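Local coordinates for protein fiber (Bovine adenovirus 4, PDB 4UE0) that makes up the adenovirus fibre, whose trimeric head domain, the part in this structure, probably attaches the virus to a receptor on the host cell, at residues Y34-N39 / I63-S68; D67-A72 / G87-K92. All coordinates share one frame; numbering follows the deposited sequence. Where two conformers were deposited one is given.

Contact 1 (Y34-N39 / I63-S68); sequences YIYILN and IFVMDS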
ATOM      1  N   TYR A  34      17.895  -6.337  -6.360  1.00 26.27           N
ATOM      2  CA  TYR A  34      17.240  -5.234  -7.084  1.00 22.60           C
ATOM      3  C   TYR A  34      15.777  -5.285  -6.724  1.00 18.95           C
ATOM      4  O   TYR A  34      15.192  -6.357  -6.678  1.00 18.25           O
ATOM      5  CB  TYR A  34      17.401  -5.332  -8.606  1.00 25.37           C
ATOM      6  CG  TYR A  34      18.719  -4.842  -9.111  1.00 30.01           C
ATOM      7  CD1 TYR A  34      19.903  -5.151  -8.446  1.00 32.03           C
ATOM      8  CD2 TYR A  34      18.791  -4.076 -10.261  1.00 33.29           C
ATOM      9  CE1 TYR A  34      21.122  -4.713  -8.916  1.00 38.13           C
ATOM     10  CE2 TYR A  34      20.005  -3.624 -10.746  1.00 42.30           C
ATOM     11  CZ  TYR A  34      21.168  -3.940 -10.066  1.00 44.17           C
ATOM     12  OH  TYR A  34      22.399  -3.501 -10.526  1.00 60.70           O
ATOM     13  N   ILE A  35      15.209  -4.116  -6.463  1.00 17.11           N
ATOM     14  CA  ILE A  35      13.773  -3.979  -6.236  1.00 16.37           C
ATOM     15  C   ILE A  35      13.156  -3.264  -7.448  1.00 17.31           C
ATOM     16  O   ILE A  35      13.672  -2.240  -7.913  1.00 19.22           O
ATOM     17  CB  ILE A  35      13.456  -3.167  -4.982  1.00 16.61           C
ATOM     18  CG1 ILE A  35      14.303  -3.629  -3.814  1.00 17.84           C
ATOM     19  CG2 ILE A  35      11.987  -3.301  -4.655  1.00 17.97           C
ATOM     20  CD1 ILE A  35      14.239  -2.684  -2.627  1.00 20.64           C
ATOM     21  N   TYR A  36      12.070  -3.850  -7.944  1.00 14.81           N
ATOM     22  CA  TYR A  36      11.308  -3.333  -9.080  1.00 14.59           C
ATOM     23  C   TYR A  36       9.953  -2.925  -8.536  1.00 13.31           C
ATOM     24  O   TYR A  36       9.217  -3.761  -8.016  1.00 13.02           O
ATOM     25  CB  TYR A  36      11.153  -4.399 -10.159  1.00 15.65           C
ATOM     26  CG  TYR A  36      12.485  -4.844 -10.688  1.00 18.53           C
ATOM     27  CD1 TYR A  36      13.107  -4.125 -11.680  1.00 19.14           C
ATOM     28  CD2 TYR A  36      13.141  -5.943 -10.153  1.00 20.71           C
ATOM     29  CE1 TYR A  36      14.360  -4.478 -12.153  1.00 22.26           C
ATOM     30  CE2 TYR A  36      14.395  -6.320 -10.625  1.00 24.60           C
ATOM     31  CZ  TYR A  36      14.993  -5.581 -11.631  1.00 23.49           C
ATOM     32  OH  TYR A  36      16.221  -5.937 -12.110  1.00 29.73           O
ATOM     33  N   ILE A  37       9.641  -1.634  -8.634  1.00 14.33           N
ATOM     34  CA  ILE A  37       8.419  -1.056  -8.066  1.00 14.47           C
ATOM     35  C   ILE A  37       7.555  -0.528  -9.207  1.00 14.01           C
ATOM     36  O   ILE A  37       8.046   0.190 -10.089  1.00 16.62           O
ATOM     37  CB  ILE A  37       8.752   0.067  -7.059  0.50 15.39           C
ATOM     38  CG1 ILE A  37       9.435  -0.524  -5.821  0.50 17.40           C
ATOM     39  CG2 ILE A  37       7.504   0.824  -6.643  0.50 18.03           C
ATOM     40  CD1 ILE A  37      10.258   0.462  -5.033  0.50 18.27           C
ATOM     41  N   LEU A  38       6.272  -0.863  -9.149  1.00 12.80           N
ATOM     42  CA  LEU A  38       5.277  -0.318 -10.061  1.00 13.26           C
ATOM     43  C   LEU A  38       4.142   0.247  -9.230  1.00 12.45           C
ATOM     44  O   LEU A  38       3.584  -0.463  -8.393  1.00 13.10           O
ATOM     45  CB  LEU A  38       4.716  -1.400 -10.994  1.00 13.48           C
ATOM     46  CG  LEU A  38       3.684  -0.937 -12.022  1.00 14.74           C
ATOM     47  CD1 LEU A  38       4.230   0.117 -12.967  1.00 15.65           C
ATOM     48  CD2 LEU A  38       3.148  -2.123 -12.817  1.00 17.88           C
ATOM     49  N   ASN A  39       3.778   1.498  -9.468  1.00 13.49           N
ATOM     50  CA  ASN A  39       2.614   1.993  -8.829  1.00 15.01           C
ATOM     51  C   ASN A  39       1.684   2.731  -9.727  1.00 13.65           C
ATOM     52  O   ASN A  39       1.997   3.056 -10.851  1.00 14.59           O
ATOM     53  CB  ASN A  39       2.979   2.786  -7.636  1.00 17.53           C
ATOM     54  CG  ASN A  39       3.842   3.926  -7.961  1.00 17.31           C
ATOM     55  OD1 ASN A  39       3.672   4.606  -8.988  1.00 22.61           O
ATOM     56  ND2 ASN A  39       4.838   4.139  -7.113  1.00 26.90           N
ATOM     57  N   ILE A  63      11.281  -2.553 -16.008  1.00 22.61           N
ATOM     58  CA  ILE A  63      11.026  -3.185 -14.725  1.00 19.68           C
ATOM     59  C   ILE A  63      10.518  -4.625 -14.893  1.00 18.73           C
ATOM     60  O   ILE A  63      10.357  -5.354 -13.895  1.00 22.30           O
ATOM     61  CB  ILE A  63      10.053  -2.368 -13.822  1.00 18.73           C
ATOM     62  CG1 ILE A  63       8.617  -2.373 -14.375  1.00 19.79           C
ATOM     63  CG2 ILE A  63      10.566  -0.952 -13.579  1.00 22.36           C
ATOM     64  CD1 ILE A  63       7.591  -1.867 -13.407  1.00 19.76           C
ATOM     65  N   PHE A  64      10.235  -5.032 -16.132  1.00 21.20           N
ATOM     66  CA  PHE A  64       9.702  -6.375 -16.390  1.00 21.69           C
ATOM     67  C   PHE A  64      10.836  -7.329 -16.725  1.00 31.37           C
ATOM     68  O   PHE A  64      10.993  -7.775 -17.849  1.00 42.74           O
ATOM     69  CB  PHE A  64       8.619  -6.364 -17.491  1.00 24.43           C
ATOM     70  CG  PHE A  64       7.351  -5.644 -17.083  1.00 19.62           C
ATOM     71  CD1 PHE A  64       7.273  -4.263 -17.187  1.00 20.75           C
ATOM     72  CD2 PHE A  64       6.242  -6.329 -16.556  1.00 20.09           C
ATOM     73  CE1 PHE A  64       6.144  -3.583 -16.830  1.00 19.95           C
ATOM     74  CE2 PHE A  64       5.104  -5.633 -16.183  1.00 18.48           C
ATOM     75  CZ  PHE A  64       5.064  -4.258 -16.311  1.00 20.03           C
ATOM     76  N   VAL A  65      11.629  -7.623 -15.706  1.00 36.54           N
ATOM     77  CA  VAL A  65      12.820  -8.449 -15.837  1.00 32.03           C
ATOM     78  C   VAL A  65      12.507  -9.882 -15.459  1.00 35.34           C
ATOM     79  O   VAL A  65      13.097 -10.807 -16.004  1.00 42.86           O
ATOM     80  CB  VAL A  65      13.942  -7.908 -14.920  1.00 35.15           C
ATOM     81  CG1 VAL A  65      15.072  -8.913 -14.738  1.00 42.67           C
ATOM     82  CG2 VAL A  65      14.475  -6.596 -15.483  1.00 38.98           C
ATOM     83  N   MET A  66      11.611 -10.065 -14.498  1.00 37.53           N
ATOM     84  CA  MET A  66      11.314 -11.392 -13.986  1.00 35.24           C
ATOM     85  C   MET A  66      10.206 -12.032 -14.815  1.00 34.51           C
ATOM     86  O   MET A  66       9.402 -11.335 -15.470  1.00 34.17           O
ATOM     87  CB  MET A  66      10.903 -11.322 -12.501  1.00 41.38           C
ATOM     88  CG  MET A  66      11.934 -10.671 -11.576  1.00 48.75           C
ATOM     89  SD  MET A  66      13.594 -11.419 -11.583  1.00 72.78           S
ATOM     90  CE  MET A  66      13.391 -12.792 -10.442  1.00 56.97           C
ATOM     91  N   ASP A  67      10.150 -13.360 -14.767  1.00 36.56           N
ATOM     92  CA  ASP A  67       9.064 -14.097 -15.410  1.00 35.44           C
ATOM     93  C   ASP A  67       7.704 -13.864 -14.718  1.00 30.29           C
ATOM     94  O   ASP A  67       6.672 -13.818 -15.390  1.00 34.70           O
ATOM     95  CB  ASP A  67       9.395 -15.592 -15.481  1.00 40.59           C
ATOM     96  CG  ASP A  67      10.439 -15.906 -16.543  1.00 59.57           C
ATOM     97  OD1 ASP A  67      11.020 -14.951 -17.125  1.00 79.10           O
ATOM     98  OD2 ASP A  67      10.674 -17.112 -16.802  1.00 90.70           O
ATOM     99  N   SER A  68       7.688 -13.699 -13.389  1.00 26.71           N
ATOM    100  CA  SER A  68       6.419 -13.497 -12.676  1.00 24.88           C
ATOM    101  C   SER A  68       5.833 -12.117 -12.973  1.00 18.90           C
ATOM    102  O   SER A  68       6.561 -11.109 -12.952  1.00 22.38           O
ATOM    103  CB  SER A  68       6.579 -13.656 -11.153  1.00 31.84           C
ATOM    104  OG  SER A  68       6.527 -15.029 -10.799  1.00 39.34           O
TER

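Contact 2 (D67-A72 / G87-K92); sequences DSPFYA and GVTISK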
ATOM      1  N   ASP A  67      10.150 -13.360 -14.767  1.00 36.56           N
ATOM      2  CA  ASP A  67       9.064 -14.097 -15.410  1.00 35.44           C
ATOM      3  C   ASP A  67       7.704 -13.864 -14.718  1.00 30.29           C
ATOM      4  O   ASP A  67       6.672 -13.818 -15.390  1.00 34.70           O
ATOM      5  CB  ASP A  67       9.395 -15.592 -15.481  1.00 40.59           C
ATOM      6  CG  ASP A  67      10.439 -15.906 -16.543  1.00 59.57           C
ATOM      7  OD1 ASP A  67      11.020 -14.951 -17.125  1.00 79.10           O
ATOM      8  OD2 ASP A  67      10.674 -17.112 -16.802  1.00 90.70           O
ATOM      9  N   SER A  68       7.688 -13.699 -13.389  1.00 26.71           N
ATOM     10  CA  SER A  68       6.419 -13.497 -12.676  1.00 24.88           C
ATOM     11  C   SER A  68       5.833 -12.117 -12.973  1.00 18.90           C
ATOM     12  O   SER A  68       6.561 -11.109 -12.952  1.00 22.38           O
ATOM     13  CB  SER A  68       6.579 -13.656 -11.153  1.00 31.84           C
ATOM     14  OG  SER A  68       6.527 -15.029 -10.799  1.00 39.34           O
ATOM     15  N   PRO A  69       4.515 -12.051 -13.198  1.00 16.75           N
ATOM     16  CA  PRO A  69       3.864 -10.746 -13.257  1.00 14.71           C
ATOM     17  C   PRO A  69       3.890 -10.072 -11.890  1.00 12.65           C
ATOM     18  O   PRO A  69       3.990 -10.754 -10.853  1.00 14.44           O
ATOM     19  CB  PRO A  69       2.426 -11.078 -13.674  1.00 17.88           C
ATOM     20  CG  PRO A  69       2.378 -12.491 -14.026  1.00 25.83           C
ATOM     21  CD  PRO A  69       3.551 -13.150 -13.382  1.00 20.41           C
ATOM     22  N   PHE A  70       3.742  -8.759 -11.900  1.00 11.60           N
ATOM     23  CA  PHE A  70       3.481  -8.028 -10.676  1.00 11.37           C
ATOM     24  C   PHE A  70       2.060  -8.342 -10.203  1.00 10.42           C
ATOM     25  O   PHE A  70       1.143  -8.453 -11.018  1.00 11.10           O
ATOM     26  CB  PHE A  70       3.618  -6.536 -10.900  1.00 11.52           C
ATOM     27  CG  PHE A  70       5.010  -6.077 -11.211  1.00 12.47           C
ATOM     28  CD1 PHE A  70       5.470  -5.986 -12.517  1.00 14.46           C
ATOM     29  CD2 PHE A  70       5.852  -5.658 -10.193  1.00 12.71           C
ATOM     30  CE1 PHE A  70       6.757  -5.558 -12.779  1.00 16.27           C
ATOM     31  CE2 PHE A  70       7.131  -5.204 -10.470  1.00 14.06           C
ATOM     32  CZ  PHE A  70       7.581  -5.161 -11.754  1.00 15.37           C
ATOM     33  N   TYR A  71       1.895  -8.455  -8.877  1.00 10.54           N
ATOM     34  CA  TYR A  71       0.579  -8.687  -8.289  1.00 10.20           C
ATOM     35  C   TYR A  71       0.370  -7.693  -7.149  1.00  9.69           C
ATOM     36  O   TYR A  71       1.145  -7.627  -6.209  1.00 11.07           O
ATOM     37  CB  TYR A  71       0.416 -10.154  -7.778  1.00 10.40           C
ATOM     38  CG  TYR A  71      -0.901 -10.334  -7.087  1.00  9.96           C
ATOM     39  CD1 TYR A  71      -2.112 -10.294  -7.801  1.00 10.06           C
ATOM     40  CD2 TYR A  71      -0.967 -10.380  -5.721  1.00  9.87           C
ATOM     41  CE1 TYR A  71      -3.324 -10.303  -7.166  1.00 10.36           C
ATOM     42  CE2 TYR A  71      -2.187 -10.409  -5.059  1.00 10.69           C
ATOM     43  CZ  TYR A  71      -3.376 -10.318  -5.776  1.00 10.02           C
ATOM     44  OH  TYR A  71      -4.592 -10.279  -5.146  1.00 11.41           O
ATOM     45  N   ALA A  72      -0.742  -6.957  -7.215  1.00  9.15           N
ATOM     46  CA  ALA A  72      -1.144  -6.000  -6.190  1.00  9.32           C
ATOM     47  C   ALA A  72      -2.643  -6.092  -5.988  1.00  9.02           C
ATOM     48  O   ALA A  72      -3.312  -6.924  -6.598  1.00 10.25           O
ATOM     49  CB  ALA A  72      -0.723  -4.589  -6.581  1.00 10.75           C
ATOM     50  N   GLY A  87      -7.856  -8.037  -7.292  1.00  9.84           N
ATOM     51  CA  GLY A  87      -6.488  -8.373  -7.592  1.00  9.57           C
ATOM     52  C   GLY A  87      -6.054  -7.704  -8.889  1.00  9.54           C
ATOM     53  O   GLY A  87      -6.855  -7.595  -9.822  1.00 10.73           O
ATOM     54  N   VAL A  88      -4.810  -7.243  -8.937  1.00  9.50           N
ATOM     55  CA  VAL A  88      -4.254  -6.534 -10.085  1.00  8.83           C
ATOM     56  C   VAL A  88      -2.984  -7.266 -10.515  1.00  9.74           C
ATOM     57  O   VAL A  88      -2.057  -7.392  -9.740  1.00 10.46           O
ATOM     58  CB  VAL A  88      -3.896  -5.081  -9.735  1.00  9.60           C
ATOM     59  CG1 VAL A  88      -3.517  -4.353 -11.016  1.00 11.27           C
ATOM     60  CG2 VAL A  88      -5.031  -4.369  -9.019  1.00  9.94           C
ATOM     61  N   THR A  89      -3.024  -7.831 -11.712  1.00  9.84           N
ATOM     62  CA  THR A  89      -1.880  -8.584 -12.248  1.00 10.01           C
ATOM     63  C   THR A  89      -1.352  -7.826 -13.450  1.00  9.64           C
ATOM     64  O   THR A  89      -2.114  -7.580 -14.392  1.00 11.43           O
ATOM     65  CB  THR A  89      -2.321 -10.009 -12.636  1.00 11.53           C
ATOM     66  OG1 THR A  89      -2.849 -10.682 -11.468  1.00 12.16           O
ATOM     67  CG2 THR A  89      -1.132 -10.803 -13.167  1.00 13.13           C
ATOM     68  N   ILE A  90      -0.083  -7.457 -13.412  1.00 10.23           N
ATOM     69  CA  ILE A  90       0.513  -6.643 -14.456  1.00 11.17           C
ATOM     70  C   ILE A  90       1.640  -7.418 -15.112  1.00 12.19           C
ATOM     71  O   ILE A  90       2.587  -7.840 -14.476  1.00 12.58           O
ATOM     72  CB  ILE A  90       1.052  -5.310 -13.942  1.00 10.72           C
ATOM     73  CG1 ILE A  90       0.055  -4.598 -13.022  1.00 10.55           C
ATOM     74  CG2 ILE A  90       1.401  -4.441 -15.145  1.00 12.58           C
ATOM     75  CD1 ILE A  90       0.212  -4.872 -11.528  1.00 11.24           C
ATOM     76  N   SER A  91       1.448  -7.658 -16.402  1.00 12.74           N
ATOM     77  CA  SER A  91       2.308  -8.524 -17.212  1.00 13.61           C
ATOM     78  C   SER A  91       2.710  -7.802 -18.515  1.00 14.63           C
ATOM     79  O   SER A  91       2.092  -6.803 -18.878  1.00 14.23           O
ATOM     80  CB  SER A  91       1.557  -9.831 -17.527  1.00 16.44           C
ATOM     81  OG  SER A  91       0.336  -9.618 -18.204  1.00 17.77           O
ATOM     82  N   LYS A  92       3.750  -8.317 -19.164  1.00 17.60           N
ATOM     83  CA  LYS A  92       4.208  -7.783 -20.430  1.00 17.79           C
ATOM     84  C   LYS A  92       4.358  -8.926 -21.430  1.00 17.97           C
ATOM     85  O   LYS A  92       4.874 -10.004 -21.101  1.00 21.48           O
ATOM     86  CB  LYS A  92       5.536  -7.067 -20.238  1.00 20.69           C
ATOM     87  CG  LYS A  92       6.052  -6.396 -21.489  1.00 25.49           C
ATOM     88  CD  LYS A  92       7.222  -5.476 -21.203  1.00 30.02           C
ATOM     89  CE  LYS A  92       8.530  -6.229 -21.170  1.00 35.37           C
ATOM     90  NZ  LYS A  92       8.919  -6.716 -22.525  1.00 33.55           N
TER

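Contact 1 (Y34-N39 / I63-S68)
Tyr36 and Ile63 bring the two backbones closest, their CA atoms 5.7 Å apart, where strand 34-39 passes the irregular loop 63-68 without any hydrogen bond between them; the chain of the loop doubles back in an inverse gamma turn centred on Phe64. The contact therefore rests on side chains that leave alternate positions of the strand, Tyr36 and Leu38, and point toward the loop. Tyr36 and Ile63 carry nearly equal shares of it. With CG beside the backbone N and anti to the carbonyl carbon (chi1 -61°), the Tyr36 ring runs along the loop: CD1 approaches the carbonyl oxygen of Ile63 obliquely, at 3.7 Å from Ile63 O, and the far end reaches Val65. There the two side chains cross at about a right angle, Val65 CG2 lying 3.9 Å from Tyr36 CE1 and equally near Tyr36 OH. A long aromatic suits this place because one flat group can line both Ile63 and Val65.

The strand belongs to the four-stranded antiparallel sheet 8-16, 19-29, 34-40, 114-120, one of two such sheets in this beta-sandwich head, and the loop leads from helix 58-61 into strand 70-77 of the other sheet. Tyr36 and Leu38 thus face the interior between the sheets, where Tyr36 also touches Phe70 and Leu38 touches Ile90.

Ile63 reaches Leu38 with its longer branch. CG1 sits between the backbone N and the carbonyl carbon (chi1 70°) and extends to CD1, which meets Leu38 CB at 3.8 Å and Leu38 CD1 at 3.9 Å, again with the side chains crossed. Branched aliphatic residues suit such a buried meeting of two hydrocarbon surfaces, and Ile63 packs on Trp25 of strand 19-29 as well.

Contact 2 (D67-A72 / G87-K92)
Four backbone hydrogen bonds join Phe70 with Ile90 and Ala72 with Val88, the two hydrogen-bonded pairs; Phe70 N to Ile90 O is the most bent, at 138°. Between them lies the non-hydrogen-bonded pair Tyr71 and Thr89, where CA-H...O contacts run from Thr89 CA to Phe70 O and from Tyr71 CA to Val88 O, both 3.3 Å.

Phe70, Ala72, Val88 and Ile90 share the face turned toward the other sheet, where small Ala72 and branched Val88 and Ile90 fit the apolar interior; Phe70 CB meets Ile90 CD1 at 3.8 Å, while Ile90 O lies at the Phe70 ring edge. Just before the strand, Pro69 CB lies 3.3 Å from Ile90 O and touches Thr89 CG2, the side chains side by side.

Tyr71, with CG anti to its own nitrogen (chi1 176°), lays its ring along the neighbouring strand: Thr89, its methyl against Pro69, sets OG1 at the ring edge, and Tyr71 CE1 comes 3.7 Å from Gly87 CA, a closeness that suits a residue without a side chain.

Tyr71 OH hydrogen-bonds Thr75 of a second subunit; Pro69 O and Tyr71 N bond its Gln42. This antiparallel beta hairpin, 70-77 with 83-93, lies at the subunit interface of the trimeric fibre head.

How the contacts relate
Contact 1 comes first along the chain and contact 2 follows directly, since Asp67 and Ser68 close the second segment of contact 1 and open the first of contact 2. Their centres lie 9 Å apart. Contact 1 ties strand 34-40 of one sheet to the loop entering the other sheet, whereas contact 2 lies within that second sheet, between strands 70-77 and 83-93. Phe70 links them: its CZ lies 3.5 Å from Ile63 O, and its ring meets that of Phe64 edge to face. The two contacts thus share one buried interior between the sheets, while the Tyr71 and Thr89 face and the outer edge of strand 70-77 meet a second subunit, so this hairpin serves both the fold and the trimer.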